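Local coordinates for OLD nuclease (Thermus scotoductus, PDB 6P74), which degrades linear or supercoiled double-stranded DNA from 5' to 3' as a metal-dependent exonuclease, nicks circular DNA, and has DNA-stimulated ATPase activity, at residues 270-275 with 304-309; 21-26 with 317-322; 259-264 with 291-296; 41-46 with 70-75. One frame throughout, in Å; residues are numbered along the deposited sequence.

All four interactions lie in the ATPase part of the chain. Interactions 1 and 2 meet in one mixed sheet, where strand 304-308 lies beside strand 23-27; their centres are about 11 Å apart. Interaction 3 packs two helices on one face of that sheet, about 12 Å from interaction 1 by centres. Interaction 4 lies toward the other face, where helix 34-45 meets the antiparallel sheet; its centre is about 15 Å from that of interaction 1 and about 26 Å from that of interaction 3. Along the chain, segments 21-26 and 317-322 enclose all the rest. Interaction 4 comes next, and interactions 3 and 1 then alternate. The ATPase core thus combines distant parts of the sequence.

Interaction 1: 270-275 with 304-309; sequences IGTVII and QIIYST
Gln304 OE1 accepts from two donors: the hydroxyl of Thr272 and the backbone N of Leu2. Thr272 OG1 lies 2.7 Å from Gln304 OE1, in the carbonyl plane and on a lone pair. Gln304 holds its chain extended beyond CG, beside the threonine and pointing the same way. Strands 272-275 and 304-308 run parallel. Val273 N gives a bond of 2.8 Å to Gln304 O, and Ile306 N returns one of 2.8 Å to Val273 O. The ladder ends with a weak bond from Ser308 N to Ile275 O, 3.2 Å. Side chains alternate between the two faces. Ile274 CG1 rests 4.0 Å from Ile306 CB on the face of Thr272 and Gln304, where helix 34-45 packs. On the other face Ile305 CD1 reaches back to Val273 CB at 3.7 Å. With chi1 at 58°, the Tyr307 ring swings away from Ile275, and its OH bonds to Phe314 O. Ser308 OG bonds to Glu277, just past the first strand, and its side chain also touches Lys34 of the probable ATP site. The two strands and helix 284-299 form a beta-alpha-beta unit, and the first strand is consistent with the Walker B strand of an ABC-type ATPase.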
loop_
_atom_site.group_PDB
_atom_site.type_symbol
_atom_site.label_atom_id
_atom_site.label_comp_id
_atom_site.label_asym_id
_atom_site.label_seq_id
_atom_site.Cartn_x
_atom_site.Cartn_y
_atom_site.Cartn_z
ATOM N N ILE A 270 11.369 -23.000 11.901
ATOM C CA ILE A 270 10.692 -22.368 10.774
ATOM C C ILE A 270 11.308 -21.025 10.409
ATOM O O ILE A 270 10.788 -20.313 9.547
ATOM C CB ILE A 270 9.186 -22.222 11.053
ATOM C CG1 ILE A 270 8.945 -21.340 12.272
ATOM C CG2 ILE A 270 8.554 -23.597 11.250
ATOM C CD1 ILE A 270 7.490 -21.041 12.520
ATOM N N GLY A 271 12.423 -20.666 11.040
ATOM C CA GLY A 271 13.122 -19.459 10.637
ATOM C C GLY A 271 12.436 -18.178 11.081
ATOM O O GLY A 271 11.895 -18.111 12.190
ATOM N N THR A 272 12.436 -17.169 10.217
ATOM C CA THR A 272 12.063 -15.820 10.594
ATOM C C THR A 272 10.666 -15.488 10.105
ATOM O O THR A 272 10.364 -15.629 8.915
ATOM C CB THR A 272 13.053 -14.794 10.048
ATOM O OG1 THR A 272 14.340 -15.028 10.629
ATOM C CG2 THR A 272 12.573 -13.363 10.410
ATOM N N VAL A 273 9.842 -14.998 11.025
ATOM C CA VAL A 273 8.458 -14.619 10.774
ATOM C C VAL A 273 8.299 -13.156 11.153
ATOM O O VAL A 273 8.733 -12.737 12.227
ATOM C CB VAL A 273 7.469 -15.483 11.583
ATOM C CG1 VAL A 273 6.043 -15.126 11.224
ATOM C CG2 VAL A 273 7.742 -16.960 11.371
ATOM N N ILE A 274 7.678 -12.391 10.280
ATOM C CA ILE A 274 7.376 -10.996 10.529
ATOM C C ILE A 274 5.867 -10.876 10.625
ATOM O O ILE A 274 5.149 -11.408 9.769
ATOM C CB ILE A 274 7.947 -10.109 9.416
ATOM C CG1 ILE A 274 9.479 -10.144 9.480
ATOM C CG2 ILE A 274 7.385 -8.708 9.518
ATOM C CD1 ILE A 274 10.152 -9.305 8.424
ATOM N N ILE A 275 5.378 -10.223 11.676
ATOM C CA ILE A 275 3.937 -10.083 11.860
ATOM C C ILE A 275 3.599 -8.623 12.056
ATOM O O ILE A 275 4.188 -7.937 12.901
ATOM C CB ILE A 275 3.408 -10.935 13.021
ATOM C CG1 ILE A 275 3.827 -12.381 12.816
ATOM C CG2 ILE A 275 1.879 -10.877 13.055
ATOM C CD1 ILE A 275 3.466 -13.293 13.943
ATOM N N GLN A 304 12.364 -17.040 14.747
ATOM C CA GLN A 304 12.557 -15.655 15.126
ATOM C C GLN A 304 11.292 -14.897 14.748
ATOM O O GLN A 304 10.797 -15.052 13.627
ATOM C CB GLN A 304 13.789 -15.069 14.430
ATOM C CG GLN A 304 13.828 -13.549 14.454
ATOM C CD GLN A 304 15.014 -12.987 13.703
ATOM O OE1 GLN A 304 15.326 -13.436 12.590
ATOM N NE2 GLN A 304 15.688 -11.991 14.303
ATOM N N ILE A 305 10.754 -14.106 15.680
ATOM C CA ILE A 305 9.522 -13.345 15.451
ATOM C C ILE A 305 9.846 -11.861 15.498
ATOM O O ILE A 305 10.366 -11.358 16.504
ATOM C CB ILE A 305 8.424 -13.680 16.479
ATOM C CG1 ILE A 305 8.153 -15.176 16.517
ATOM C CG2 ILE A 305 7.133 -12.966 16.122
ATOM C CD1 ILE A 305 7.491 -15.674 15.249
ATOM N N ILE A 306 9.516 -11.156 14.426
ATOM C CA ILE A 306 9.672 -9.716 14.349
ATOM C C ILE A 306 8.292 -9.142 14.085
ATOM O O ILE A 306 7.628 -9.556 13.131
ATOM C CB ILE A 306 10.651 -9.312 13.238
ATOM C CG1 ILE A 306 12.040 -9.892 13.503
ATOM C CG2 ILE A 306 10.685 -7.788 13.052
ATOM C CD1 ILE A 306 12.994 -9.674 12.333
ATOM N N TYR A 307 7.858 -8.192 14.915
ATOM C CA TYR A 307 6.513 -7.678 14.712
ATOM C C TYR A 307 6.382 -6.230 15.163
ATOM O O TYR A 307 7.103 -5.760 16.050
ATOM C CB TYR A 307 5.487 -8.548 15.430
ATOM C CG TYR A 307 5.705 -8.691 16.911
ATOM C CD1 TYR A 307 5.245 -7.725 17.793
ATOM C CD2 TYR A 307 6.344 -9.799 17.430
ATOM C CE1 TYR A 307 5.428 -7.852 19.143
ATOM C CE2 TYR A 307 6.522 -9.943 18.774
ATOM C CZ TYR A 307 6.057 -8.965 19.633
ATOM O OH TYR A 307 6.235 -9.099 20.991
ATOM N N SER A 308 5.476 -5.520 14.497
ATOM C CA SER A 308 4.903 -4.284 15.004
ATOM C C SER A 308 3.691 -4.630 15.869
ATOM O O SER A 308 3.032 -5.652 15.664
ATOM C CB SER A 308 4.514 -3.349 13.855
ATOM O OG SER A 308 3.537 -3.928 12.997
ATOM N N THR A 309 3.430 -3.792 16.874
ATOM C CA THR A 309 2.305 -4.023 17.772
ATOM C C THR A 309 1.821 -2.713 18.373
ATOM O O THR A 309 2.586 -1.755 18.534
ATOM C CB THR A 309 2.663 -4.989 18.908
ATOM O OG1 THR A 309 1.469 -5.414 19.561
ATOM C CG2 THR A 309 3.547 -4.305 19.932
#

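Interaction 2: 21-26 with 317-322; sequences GPLTAI and VNRFEA
Ala322 is the tight point of this contact. Its CB sits 3.3 Å from Leu23 O, against the backbone of strand 23-26. Its own carbonyl takes the N-H of Ala25, with Ala25 N 2.9 Å from Ala322 O and an angle of 165° at the hydrogen. That donor lies above the carbonyl plane, 43° out of it. The Ala322 methyl also stays near two side chains, 4.4 Å from Leu23 CB and 4.4 Å from Ala25 CB. The other end is looser and involves the partly exposed Arg319. Here a single apolar touch joins the segments, Leu23 CD2 to Arg319 CD at 3.7 Å. The two side chains cross at about a right angle. The turn about the CG-CD bond (chi3 -88°) sets how the chain leaves CD. Its charged tip forms a salt bridge with Asp299, and a bound HEPES buffer molecule lies about 4 Å from the side chain. Leu23 and Arg319 both pack on Cys295 of helix 284-299. On its other edge strand 23-27 bonds to strand 304-308, while Ala322 leads directly into strand 323-328. The contact therefore lies where strand 323-328 joins the mixed sheet next to strand 23-27.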
loop_
_atom_site.group_PDB
_atom_site.type_symbol
_atom_site.label_atom_id
_atom_site.label_comp_id
_atom_site.label_asym_id
_atom_site.label_seq_id
_atom_site.Cartn_x
_atom_site.Cartn_y
_atom_site.Cartn_z
ATOM N N GLY A 21 16.624 -9.264 17.176
ATOM C CA GLY A 21 16.824 -10.406 18.035
ATOM C C GLY A 21 15.750 -11.462 17.863
ATOM O O GLY A 21 14.824 -11.325 17.050
ATOM N N PRO A 22 15.849 -12.537 18.648
ATOM C CA PRO A 22 14.949 -13.685 18.427
ATOM C C PRO A 22 13.493 -13.292 18.543
ATOM O O PRO A 22 12.631 -13.824 17.831
ATOM C CB PRO A 22 15.359 -14.679 19.529
ATOM C CG PRO A 22 16.675 -14.182 20.062
ATOM C CD PRO A 22 16.666 -12.686 19.865
ATOM N N LEU A 23 13.204 -12.360 19.443
ATOM C CA LEU A 23 11.930 -11.672 19.491
ATOM C C LEU A 23 12.246 -10.192 19.367
ATOM O O LEU A 23 13.045 -9.665 20.150
ATOM C CB LEU A 23 11.200 -11.963 20.799
ATOM C CG LEU A 23 9.702 -11.736 20.835
ATOM C CD1 LEU A 23 9.044 -12.709 19.890
ATOM C CD2 LEU A 23 9.212 -11.958 22.243
ATOM N N THR A 24 11.651 -9.534 18.371
ATOM C CA THR A 24 11.822 -8.100 18.171
ATOM C C THR A 24 10.429 -7.481 18.160
ATOM O O THR A 24 9.626 -7.773 17.268
ATOM C CB THR A 24 12.587 -7.799 16.883
ATOM O OG1 THR A 24 13.777 -8.606 16.816
ATOM C CG2 THR A 24 12.982 -6.347 16.849
ATOM N N ALA A 25 10.135 -6.645 19.168
ATOM C CA ALA A 25 8.822 -6.035 19.348
ATOM C C ALA A 25 8.975 -4.558 19.032
ATOM O O ALA A 25 9.665 -3.830 19.758
ATOM C CB ALA A 25 8.291 -6.230 20.769
ATOM N N ILE A 26 8.327 -4.116 17.962
ATOM C CA ILE A 26 8.508 -2.776 17.424
ATOM C C ILE A 26 7.267 -1.959 17.751
ATOM O O ILE A 26 6.162 -2.308 17.323
ATOM C CB ILE A 26 8.756 -2.820 15.914
ATOM C CG1 ILE A 26 9.894 -3.813 15.604
ATOM C CG2 ILE A 26 8.985 -1.429 15.398
ATOM C CD1 ILE A 26 10.371 -3.785 14.159
ATOM N N VAL A 317 7.481 -5.076 29.208
ATOM C CA VAL A 317 8.615 -4.323 29.736
ATOM C C VAL A 317 9.655 -5.254 30.356
ATOM O O VAL A 317 10.844 -4.923 30.391
ATOM C CB VAL A 317 8.160 -3.249 30.743
ATOM C CG1 VAL A 317 7.540 -3.911 31.880
ATOM C CG2 VAL A 317 9.324 -2.479 31.260
ATOM N N ASN A 318 9.249 -6.418 30.857
ATOM C CA ASN A 318 10.230 -7.319 31.447
ATOM C C ASN A 318 11.108 -7.952 30.387
ATOM O O ASN A 318 12.179 -8.470 30.703
ATOM C CB ASN A 318 9.529 -8.392 32.282
ATOM C CG ASN A 318 8.556 -7.789 33.291
ATOM O OD1 ASN A 318 8.941 -7.403 34.406
ATOM N ND2 ASN A 318 7.285 -7.677 32.890
ATOM N N ARG A 319 10.696 -7.895 29.136
ATOM C CA ARG A 319 11.521 -8.387 28.047
ATOM C C ARG A 319 11.861 -7.033 27.419
ATOM O O ARG A 319 11.087 -6.481 26.630
ATOM C CB ARG A 319 10.665 -9.288 27.152
ATOM C CG ARG A 319 11.413 -10.313 26.353
ATOM C CD ARG A 319 10.423 -11.238 25.657
ATOM N NE ARG A 319 10.023 -12.389 26.468
ATOM C CZ ARG A 319 10.529 -13.612 26.303
ATOM N NH1 ARG A 319 11.438 -13.836 25.354
ATOM N NH2 ARG A 319 10.115 -14.613 27.071
ATOM N N PHE A 320 13.018 -6.477 27.778
ATOM C CA PHE A 320 13.317 -5.100 27.400
ATOM C C PHE A 320 14.283 -5.290 26.233
ATOM O O PHE A 320 14.379 -4.397 25.384
ATOM C CB PHE A 320 13.936 -4.190 28.473
ATOM C CG PHE A 320 15.086 -4.809 29.202
ATOM C CD1 PHE A 320 16.340 -4.881 28.615
ATOM C CD2 PHE A 320 14.924 -5.298 30.497
ATOM C CE1 PHE A 320 17.414 -5.455 29.295
ATOM C CE2 PHE A 320 15.988 -5.878 31.187
ATOM C CZ PHE A 320 17.235 -5.954 30.589
ATOM N N GLU A 321 14.968 -6.435 26.142
ATOM C CA GLU A 321 15.850 -6.645 24.999
ATOM C C GLU A 321 15.075 -6.633 23.689
ATOM O O GLU A 321 15.624 -6.250 22.652
ATOM C CB GLU A 321 16.625 -7.967 25.131
ATOM C CG GLU A 321 17.519 -8.059 26.374
ATOM C CD GLU A 321 16.767 -8.545 27.608
ATOM O OE1 GLU A 321 15.512 -8.519 27.610
ATOM O OE2 GLU A 321 17.433 -8.960 28.579
ATOM N N ALA A 322 13.807 -7.057 23.714
ATOM C CA ALA A 322 13.020 -7.144 22.483
ATOM C C ALA A 322 12.583 -5.782 21.953
ATOM O O ALA A 322 12.290 -5.661 20.757
ATOM C CB ALA A 322 11.784 -8.005 22.710
#

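Interaction 3: 259-264 with 291-296; sequences IFEAFR and YRLLCE
Arg264 reaches from helix 259-264 to Glu296 and Arg292 on helix 291-296. Its CB starts the chain toward the second helix. Bends at chi2 and chi3 then carry the chain across Glu296 at about a right angle. CD lies 3.8 Å from Glu296 OE1. NE comes to 3.6 Å from the same oxygen, which sits over one face of the guanidinium. No N-H points at it, so this salt bridge works through charge alone. CZ is 3.7 Å from Arg292 NH2. At the tip, Arg264 NH2 lies 3.3 Å from Arg292 NH2, like charges without a bond. Its salt bridge to Glu261 of its own helix is modelled unusually short. The two guanidinium planes stand 86° apart. Arg292 in turn grips Glu296 OE1 end-on with NH1 and NH2, the shorter bond being 2.8 Å from NH2. Toward the sheet the contact is apolar. Leu293 CD2 lies 3.8 Å from Phe260 CB, and Leu294 CD2 lies 3.9 Å from Phe260 CD1. Phe260 also meets the ring of Phe290 edge-to-face. Beyond helix 246-266, Ile196 of the second subunit packs on Ile259. The helix axes are 10.3 Å apart at closest approach, with the charged network on the outer side of their apolar seam. Glu261 and Glu296 probably offset the positive charge of the two neighbouring arginines, so the four residues are best read as one network.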
loop_
_atom_site.group_PDB
_atom_site.type_symbol
_atom_site.label_atom_id
_atom_site.label_comp_id
_atom_site.label_asym_id
_atom_site.label_seq_id
_atom_site.Cartn_x
_atom_site.Cartn_y
_atom_site.Cartn_z
ATOM N N ILE A 259 -2.526 -22.235 13.824
ATOM C CA ILE A 259 -1.420 -22.664 12.970
ATOM C C ILE A 259 -0.111 -22.600 13.743
ATOM O O ILE A 259 0.692 -23.539 13.717
ATOM C CB ILE A 259 -1.356 -21.828 11.675
ATOM C CG1 ILE A 259 -2.460 -22.248 10.699
ATOM C CG2 ILE A 259 -0.009 -22.016 10.968
ATOM C CD1 ILE A 259 -2.826 -21.142 9.755
ATOM N N PHE A 260 0.106 -21.511 14.477
ATOM C CA PHE A 260 1.342 -21.395 15.242
ATOM C C PHE A 260 1.417 -22.414 16.364
ATOM O O PHE A 260 2.507 -22.886 16.702
ATOM C CB PHE A 260 1.484 -19.984 15.788
ATOM C CG PHE A 260 2.109 -19.040 14.812
ATOM C CD1 PHE A 260 3.490 -18.896 14.757
ATOM C CD2 PHE A 260 1.323 -18.302 13.941
ATOM C CE1 PHE A 260 4.073 -18.025 13.857
ATOM C CE2 PHE A 260 1.904 -17.432 13.043
ATOM C CZ PHE A 260 3.279 -17.298 12.998
ATOM N N GLU A 261 0.277 -22.765 16.952
ATOM C CA GLU A 261 0.270 -23.830 17.941
ATOM C C GLU A 261 0.616 -25.174 17.310
ATOM O O GLU A 261 1.265 -26.005 17.957
ATOM C CB GLU A 261 -1.087 -23.864 18.650
ATOM C CG GLU A 261 -1.315 -25.045 19.604
ATOM C CD GLU A 261 -0.342 -25.102 20.788
ATOM O OE1 GLU A 261 0.329 -24.087 21.054
ATOM O OE2 GLU A 261 -0.250 -26.176 21.446
ATOM N N ALA A 262 0.220 -25.411 16.052
ATOM C CA ALA A 262 0.644 -26.654 15.414
ATOM C C ALA A 262 2.156 -26.655 15.167
ATOM O O ALA A 262 2.825 -27.669 15.394
ATOM C CB ALA A 262 -0.126 -26.877 14.115
ATOM N N PHE A 263 2.719 -25.520 14.732
ATOM C CA PHE A 263 4.171 -25.413 14.580
ATOM C C PHE A 263 4.897 -25.813 15.853
ATOM O O PHE A 263 5.872 -26.567 15.819
ATOM C CB PHE A 263 4.565 -23.990 14.205
ATOM C CG PHE A 263 4.498 -23.701 12.736
ATOM C CD1 PHE A 263 5.074 -24.551 11.819
ATOM C CD2 PHE A 263 3.877 -22.553 12.274
ATOM C CE1 PHE A 263 5.017 -24.267 10.468
ATOM C CE2 PHE A 263 3.811 -22.276 10.927
ATOM C CZ PHE A 263 4.379 -23.128 10.027
ATOM N N ARG A 264 4.450 -25.286 16.994
ATOM C CA ARG A 264 5.169 -25.530 18.237
ATOM C C ARG A 264 5.143 -27.002 18.602
ATOM O O ARG A 264 6.136 -27.542 19.107
ATOM C CB ARG A 264 4.585 -24.690 19.371
ATOM C CG ARG A 264 5.496 -24.624 20.573
ATOM C CD ARG A 264 4.856 -25.288 21.745
ATOM N NE ARG A 264 3.661 -24.561 22.135
ATOM C CZ ARG A 264 2.695 -25.069 22.890
ATOM N NH1 ARG A 264 2.779 -26.323 23.334
ATOM N NH2 ARG A 264 1.639 -24.319 23.197
ATOM N N TYR A 291 0.945 -14.532 22.514
ATOM C CA TYR A 291 2.237 -14.004 22.940
ATOM C C TYR A 291 3.060 -15.061 23.673
ATOM O O TYR A 291 4.250 -15.238 23.396
ATOM C CB TYR A 291 2.040 -12.772 23.824
ATOM C CG TYR A 291 3.333 -12.135 24.314
ATOM C CD1 TYR A 291 4.265 -11.628 23.423
ATOM C CD2 TYR A 291 3.610 -12.032 25.674
ATOM C CE1 TYR A 291 5.455 -11.043 23.869
ATOM C CE2 TYR A 291 4.790 -11.444 26.126
ATOM C CZ TYR A 291 5.702 -10.949 25.218
ATOM O OH TYR A 291 6.866 -10.364 25.668
ATOM N N ARG A 292 2.448 -15.760 24.629
ATOM C CA ARG A 292 3.168 -16.817 25.335
ATOM C C ARG A 292 3.686 -17.870 24.365
ATOM O O ARG A 292 4.792 -18.401 24.529
ATOM C CB ARG A 292 2.260 -17.461 26.373
ATOM C CG ARG A 292 3.019 -18.292 27.392
ATOM C CD ARG A 292 2.343 -19.624 27.642
ATOM N NE ARG A 292 2.309 -20.440 26.431
ATOM C CZ ARG A 292 3.243 -21.329 26.099
ATOM N NH1 ARG A 292 4.297 -21.517 26.897
ATOM N NH2 ARG A 292 3.124 -22.027 24.967
ATOM N N LEU A 293 2.892 -18.181 23.341
ATOM C CA LEU A 293 3.289 -19.163 22.346
ATOM C C LEU A 293 4.463 -18.660 21.517
ATOM O O LEU A 293 5.417 -19.408 21.267
ATOM C CB LEU A 293 2.085 -19.485 21.465
ATOM C CG LEU A 293 2.106 -20.559 20.405
ATOM C CD1 LEU A 293 0.696 -20.687 19.906
ATOM C CD2 LEU A 293 2.998 -20.128 19.290
ATOM N N LEU A 294 4.411 -17.399 21.087
ATOM C CA LEU A 294 5.505 -16.848 20.305
ATOM C C LEU A 294 6.781 -16.781 21.131
ATOM O O LEU A 294 7.868 -17.096 20.627
ATOM C CB LEU A 294 5.114 -15.472 19.765
ATOM C CG LEU A 294 4.007 -15.551 18.708
ATOM C CD1 LEU A 294 3.431 -14.184 18.398
ATOM C CD2 LEU A 294 4.509 -16.221 17.424
ATOM N N CYS A 295 6.663 -16.434 22.418
ATOM C CA CYS A 295 7.845 -16.361 23.270
ATOM C C CYS A 295 8.460 -17.735 23.501
ATOM O O CYS A 295 9.688 -17.863 23.558
ATOM C CB CYS A 295 7.504 -15.720 24.611
ATOM S SG CYS A 295 7.150 -13.967 24.548
ATOM N N GLU A 296 7.641 -18.775 23.684
ATOM C CA GLU A 296 8.236 -20.095 23.863
ATOM C C GLU A 296 9.014 -20.510 22.614
ATOM O O GLU A 296 10.132 -21.031 22.713
ATOM C CB GLU A 296 7.175 -21.135 24.222
ATOM C CG GLU A 296 7.801 -22.477 24.644
ATOM C CD GLU A 296 6.802 -23.630 24.775
ATOM O OE1 GLU A 296 5.589 -23.369 24.900
ATOM O OE2 GLU A 296 7.238 -24.807 24.753
#

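Interaction 4: 41-46 with 70-75; sequences IDLVLG and IEITVH
Val44 turns CG1 anti to its N (chi1 -173°), which sets CG2 opposite the carbonyl carbon and presents it to Ile72. On the strand, Ile72 has chi1 at -55°, and this places its CG2 branch against the same valine. Val44 CG2 and Ile72 CG2 meet at 3.8 Å. The two side chains slide past each other in opposite directions. Val44 does the same with Val74: its CB lies 4.0 Å from Val74 CG2. Val44 thus fits against two residues that project from the same side of the strand. The flanking leucines extend the contact both ways. Leu43 CD1 meets Ile72 CD1 at 4.0 Å, crossing it at about a right angle. Leu45 and Val74 reach toward each other tip to tip, with Leu45 CD1 3.7 Å from Val74 CG1. No hydrogen bond joins the segments, and the contact is wholly apolar. The axes of helix 41-45 and strand 70-75 run at 74° to each other and approach to 8.7 Å, so the helix end lies across the strand. The helix stops here, and Gly46 is the first residue to leave helical angles. Its N bonds to Asp42 O. This is the far end of the helix that starts at Lys34 in the probable ATP site. Strand 70-76 lies between strands 2-10 and 85-97 of the antiparallel sheet; Leu5 of the first touches Ile72, and Phe90 of the second touches Leu45. Away from this strand, Asp42 packs on Phe137 and Leu45 on Val135, so helix 34-45 lies between the antiparallel sheet and the mixed sheet.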
loop_
_atom_site.group_PDB
_atom_site.type_symbol
_atom_site.label_atom_id
_atom_site.label_comp_id
_atom_site.label_asym_id
_atom_site.label_seq_id
_atom_site.Cartn_x
_atom_site.Cartn_y
_atom_site.Cartn_z
ATOM N N ILE A 41 12.241 -4.916 5.345
ATOM C CA ILE A 41 12.720 -6.290 5.449
ATOM C C ILE A 41 12.078 -7.143 4.369
ATOM O O ILE A 41 12.750 -7.933 3.690
ATOM C CB ILE A 41 12.449 -6.855 6.858
ATOM C CG1 ILE A 41 13.280 -6.113 7.911
ATOM C CG2 ILE A 41 12.721 -8.363 6.896
ATOM C CD1 ILE A 41 12.788 -6.309 9.377
ATOM N N ASP A 42 10.768 -6.972 4.167
ATOM C CA ASP A 42 10.066 -7.810 3.208
ATOM C C ASP A 42 10.539 -7.582 1.773
ATOM O O ASP A 42 10.472 -8.503 0.955
ATOM C CB ASP A 42 8.574 -7.562 3.294
ATOM C CG ASP A 42 7.791 -8.601 2.552
ATOM O OD1 ASP A 42 7.862 -9.774 2.980
ATOM O OD2 ASP A 42 7.126 -8.262 1.544
ATOM N N LEU A 43 10.967 -6.358 1.445
ATOM C CA LEU A 43 11.488 -6.058 0.115
ATOM C C LEU A 43 12.684 -6.931 -0.211
ATOM O O LEU A 43 12.823 -7.418 -1.339
ATOM C CB LEU A 43 11.902 -4.589 0.039
ATOM C CG LEU A 43 10.903 -3.641 -0.587
ATOM C CD1 LEU A 43 11.449 -2.227 -0.606
ATOM C CD2 LEU A 43 10.656 -4.146 -1.971
ATOM N N VAL A 44 13.573 -7.113 0.763
ATOM C CA VAL A 44 14.802 -7.857 0.534
ATOM C C VAL A 44 14.570 -9.357 0.644
ATOM O O VAL A 44 15.148 -10.144 -0.118
ATOM C CB VAL A 44 15.872 -7.377 1.525
ATOM C CG1 VAL A 44 17.218 -8.021 1.205
ATOM C CG2 VAL A 44 15.950 -5.873 1.481
ATOM N N LEU A 45 13.719 -9.778 1.585
ATOM C CA LEU A 45 13.632 -11.176 1.992
ATOM C C LEU A 45 12.244 -11.781 1.874
ATOM O O LEU A 45 12.062 -12.934 2.281
ATOM C CB LEU A 45 14.132 -11.339 3.433
ATOM C CG LEU A 45 15.593 -10.924 3.633
ATOM C CD1 LEU A 45 15.952 -11.004 5.099
ATOM C CD2 LEU A 45 16.544 -11.782 2.752
ATOM N N GLY A 46 11.268 -11.041 1.354
ATOM C CA GLY A 46 9.952 -11.584 1.095
ATOM C C GLY A 46 10.004 -12.520 -0.096
ATOM O O GLY A 46 11.063 -12.811 -0.651
ATOM N N ILE A 70 17.979 4.788 -2.414
ATOM C CA ILE A 70 17.427 3.891 -1.410
ATOM C C ILE A 70 18.423 2.768 -1.131
ATOM O O ILE A 70 18.977 2.163 -2.058
ATOM C CB ILE A 70 16.077 3.337 -1.885
ATOM C CG1 ILE A 70 15.056 4.476 -1.984
ATOM C CG2 ILE A 70 15.606 2.222 -0.961
ATOM C CD1 ILE A 70 13.785 4.122 -2.763
ATOM N N GLU A 71 18.648 2.480 0.152
ATOM C CA GLU A 71 19.586 1.441 0.579
ATOM C C GLU A 71 18.980 0.665 1.741
ATOM O O GLU A 71 18.749 1.238 2.806
ATOM C CB GLU A 71 20.917 2.053 1.015
ATOM C CG GLU A 71 22.057 1.929 0.058
ATOM C CD GLU A 71 23.358 2.375 0.700
ATOM O OE1 GLU A 71 23.742 3.555 0.542
ATOM O OE2 GLU A 71 23.981 1.544 1.393
ATOM N N ILE A 72 18.756 -0.632 1.563
ATOM C CA ILE A 72 18.313 -1.490 2.654
ATOM C C ILE A 72 19.313 -2.630 2.812
ATOM O O ILE A 72 19.523 -3.416 1.881
ATOM C CB ILE A 72 16.898 -2.030 2.420
ATOM C CG1 ILE A 72 15.934 -0.871 2.190
ATOM C CG2 ILE A 72 16.465 -2.826 3.614
ATOM C CD1 ILE A 72 14.653 -1.272 1.527
ATOM N N THR A 73 19.913 -2.731 3.996
ATOM C CA THR A 73 20.894 -3.767 4.296
ATOM C C THR A 73 20.354 -4.659 5.409
ATOM O O THR A 73 20.025 -4.168 6.493
ATOM C CB THR A 73 22.236 -3.143 4.706
ATOM O OG1 THR A 73 22.704 -2.268 3.674
ATOM C CG2 THR A 73 23.274 -4.222 4.951
ATOM N N VAL A 74 20.267 -5.964 5.155
ATOM C CA VAL A 74 19.837 -6.917 6.174
ATOM C C VAL A 74 21.000 -7.842 6.502
ATOM O O VAL A 74 21.561 -8.483 5.609
ATOM C CB VAL A 74 18.615 -7.724 5.725
ATOM C CG1 VAL A 74 18.070 -8.498 6.898
ATOM C CG2 VAL A 74 17.564 -6.805 5.158
ATOM N N HIS A 75 21.360 -7.912 7.779
ATOM C CA HIS A 75 22.424 -8.779 8.264
ATOM C C HIS A 75 21.836 -10.013 8.932
ATOM O O HIS A 75 20.777 -9.957 9.563
ATOM C CB HIS A 75 23.316 -8.059 9.272
ATOM C CG HIS A 75 23.904 -6.782 8.769
ATOM N ND1 HIS A 75 25.260 -6.611 8.581
ATOM C CD2 HIS A 75 23.326 -5.600 8.445
ATOM C CE1 HIS A 75 25.492 -5.380 8.163
ATOM N NE2 HIS A 75 24.336 -4.746 8.070
#